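Putative diflavin flavoprotein A 5 (Nostoc sp. PCC 7120, PDB 4FEK) probably mediates electron transfer from NADH to oxygen, reducing it to water, this chain being its N-terminal metallo-beta-lactamase-like part. Local coordinates at residues D117-F122 with L127-M132. Sequence-based numbering, arbitrary orientation.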
loop_
_atom_site.group_PDB
_atom_site.type_symbol
_atom_site.label_atom_id
_atom_site.label_comp_id
_atom_site.label_asym_id
_atom_site.label_seq_id
_atom_site.Cartn_x
_atom_site.Cartn_y
_atom_site.Cartn_z
ATOM N N ASP A 117 -0.866 -17.477 5.657
ATOM C CA ASP A 117 -0.152 -16.706 6.681
ATOM C C ASP A 117 -1.093 -16.025 7.671
ATOM O O ASP A 117 -0.831 -16.004 8.873
ATOM C CB ASP A 117 0.693 -15.610 6.031
ATOM C CG ASP A 117 1.845 -16.157 5.216
ATOM O OD1 ASP A 117 2.349 -17.248 5.559
ATOM O OD2 ASP A 117 2.252 -15.486 4.239
ATOM N N LEU A 118 -2.166 -15.441 7.155
ATOM C CA LEU A 118 -3.158 -14.792 8.003
ATOM C C LEU A 118 -3.792 -15.778 8.968
ATOM O O LEU A 118 -3.849 -15.529 10.171
ATOM C CB LEU A 118 -4.260 -14.172 7.152
ATOM C CG LEU A 118 -4.096 -12.694 6.861
ATOM C CD1 LEU A 118 -5.261 -12.201 6.011
ATOM C CD2 LEU A 118 -3.989 -11.924 8.176
ATOM N N ARG A 119 -4.281 -16.894 8.430
ATOM C CA ARG A 119 -4.998 -17.878 9.239
ATOM C C ARG A 119 -4.083 -18.459 10.309
ATOM O O ARG A 119 -4.529 -18.757 11.413
ATOM C CB ARG A 119 -5.602 -18.993 8.374
ATOM C CG ARG A 119 -6.751 -18.538 7.482
ATOM C CD ARG A 119 -7.558 -19.713 6.910
ATOM N NE ARG A 119 -8.533 -19.272 5.907
ATOM C CZ ARG A 119 -9.720 -18.739 6.189
ATOM N NH1 ARG A 119 -10.094 -18.569 7.453
ATOM N NH2 ARG A 119 -10.536 -18.363 5.208
ATOM N N ALA A 120 -2.803 -18.594 9.989
ATOM C CA ALA A 120 -1.836 -19.094 10.959
ATOM C C ALA A 120 -1.543 -18.076 12.061
ATOM O O ALA A 120 -1.251 -18.459 13.195
ATOM C CB ALA A 120 -0.551 -19.523 10.266
ATOM N N ALA A 121 -1.622 -16.785 11.738
ATOM C CA ALA A 121 -1.391 -15.740 12.736
ATOM C C ALA A 121 -2.552 -15.613 13.715
ATOM O O ALA A 121 -2.397 -15.053 14.798
ATOM C CB ALA A 121 -1.119 -14.394 12.064
ATOM N N PHE A 122 -3.717 -16.116 13.323
ATOM C CA PHE A 122 -4.910 -16.064 14.170
ATOM C C PHE A 122 -5.516 -17.457 14.277
ATOM O O PHE A 122 -6.656 -17.674 13.862
ATOM C CB PHE A 122 -5.917 -15.090 13.585
ATOM C CG PHE A 122 -5.421 -13.675 13.551
ATOM C CD1 PHE A 122 -5.624 -12.834 14.627
ATOM C CD2 PHE A 122 -4.720 -13.201 12.460
ATOM C CE1 PHE A 122 -5.154 -11.534 14.605
ATOM C CE2 PHE A 122 -4.251 -11.904 12.432
ATOM C CZ PHE A 122 -4.466 -11.070 13.507
ATOM N N LEU A 127 -11.125 -16.587 10.774
ATOM C CA LEU A 127 -11.006 -15.383 9.963
ATOM C C LEU A 127 -11.893 -15.450 8.729
ATOM O O LEU A 127 -12.065 -16.512 8.124
ATOM C CB LEU A 127 -9.548 -15.181 9.545
ATOM C CG LEU A 127 -8.726 -14.074 10.205
ATOM C CD1 LEU A 127 -9.021 -13.925 11.691
ATOM C CD2 LEU A 127 -7.230 -14.314 9.962
ATOM N N ASN A 128 -12.471 -14.313 8.377
ATOM C CA ASN A 128 -13.117 -14.158 7.084
ATOM C C ASN A 128 -12.062 -13.640 6.096
ATOM O O ASN A 128 -11.536 -12.540 6.268
ATOM C CB ASN A 128 -14.259 -13.162 7.199
ATOM C CG ASN A 128 -15.228 -13.515 8.315
ATOM O OD1 ASN A 128 -15.523 -14.690 8.535
ATOM N ND2 ASN A 128 -15.709 -12.502 9.035
ATOM N N ILE A 129 -11.724 -14.443 5.089
ATOM C CA ILE A 129 -10.730 -14.028 4.097
ATOM C C ILE A 129 -11.258 -14.177 2.670
ATOM O O ILE A 129 -11.834 -15.205 2.307
ATOM C CB ILE A 129 -9.415 -14.823 4.249
ATOM C CG1 ILE A 129 -8.895 -14.717 5.676
ATOM C CG2 ILE A 129 -8.356 -14.335 3.261
ATOM C CD1 ILE A 129 -7.708 -15.547 5.921
ATOM N N LEU A 130 -11.059 -13.137 1.868
ATOM C CA LEU A 130 -11.430 -13.160 0.464
ATOM C C LEU A 130 -10.159 -13.104 -0.401
ATOM O O LEU A 130 -9.618 -12.030 -0.672
ATOM C CB LEU A 130 -12.331 -11.975 0.168
ATOM C CG LEU A 130 -12.896 -11.817 -1.235
ATOM C CD1 LEU A 130 -13.392 -13.150 -1.774
ATOM C CD2 LEU A 130 -14.020 -10.797 -1.188
ATOM N N PRO A 131 -9.650 -14.264 -0.811
ATOM C CA PRO A 131 -8.444 -14.167 -1.653
ATOM C C PRO A 131 -8.761 -13.686 -3.077
ATOM O O PRO A 131 -9.814 -14.003 -3.621
ATOM C CB PRO A 131 -7.876 -15.586 -1.634
ATOM C CG PRO A 131 -9.028 -16.466 -1.237
ATOM C CD PRO A 131 -9.953 -15.647 -0.396
HETATM N N MSE A 132 -7.880 -12.878 -3.655
HETATM C CA MSE A 132 -8.135 -12.359 -4.995
HETATM C C MSE A 132 -7.084 -12.896 -5.968
HETATM O O MSE A 132 -5.884 -12.681 -5.795
HETATM C CB MSE A 132 -8.175 -10.821 -5.010
HETATM C CG MSE A 132 -9.302 -10.207 -4.171
HETATM SE SE MSE A 132 -11.118 -10.614 -4.797
HETATM C CE MSE A 132 -12.103 -9.264 -3.793
#
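With CG anti to the carbonyl carbon (chi1 -69°) and an extended run from CG to NE, Arg119 reaches off the last turn of its helix to Leu127 and Ile129, while Ile129, its CG1 likewise anti to its own carbonyl carbon (chi1 -54°), sends CD1 back from the opposite direction. NH1 of Arg119 donates to the backbone oxygen of Leu127 at 2.9 Å; the N-H...O angle is 148°, and the donor stands tilted from the carbonyl plane. Ile129 CD1, at the end of a branch long enough to reach the helix, lies over the centre of one guanidinium face and packs 3.5 Å from Arg119 CG. A long, amphipathic arginine suits this exposed edge, since its CG methylene lies against a methyl group while its charged end serves a main-chain carbonyl. Deeper in, Leu127 spreads its two branches against buried Phe122, whose broad ring suits an apolar neighbour: CD2 comes obliquely, 3.7 Å from Phe122 CD2, and CD1 sits 3.8 Å from Phe122 CB. The same Leu127 CD2 nears Leu118 CB, which also meets Ile129 CD1 at 3.9 Å; apolar Leu118, Leu127 and Ile129 thus meet between helix end and strand. In this beta-alpha-beta unit, helix 112-121 packs on strand 129-132, an edge strand of its sheet, paired in parallel with strand 107-111; Phe96 of helix 93-102 touches both Leu118 and Phe122.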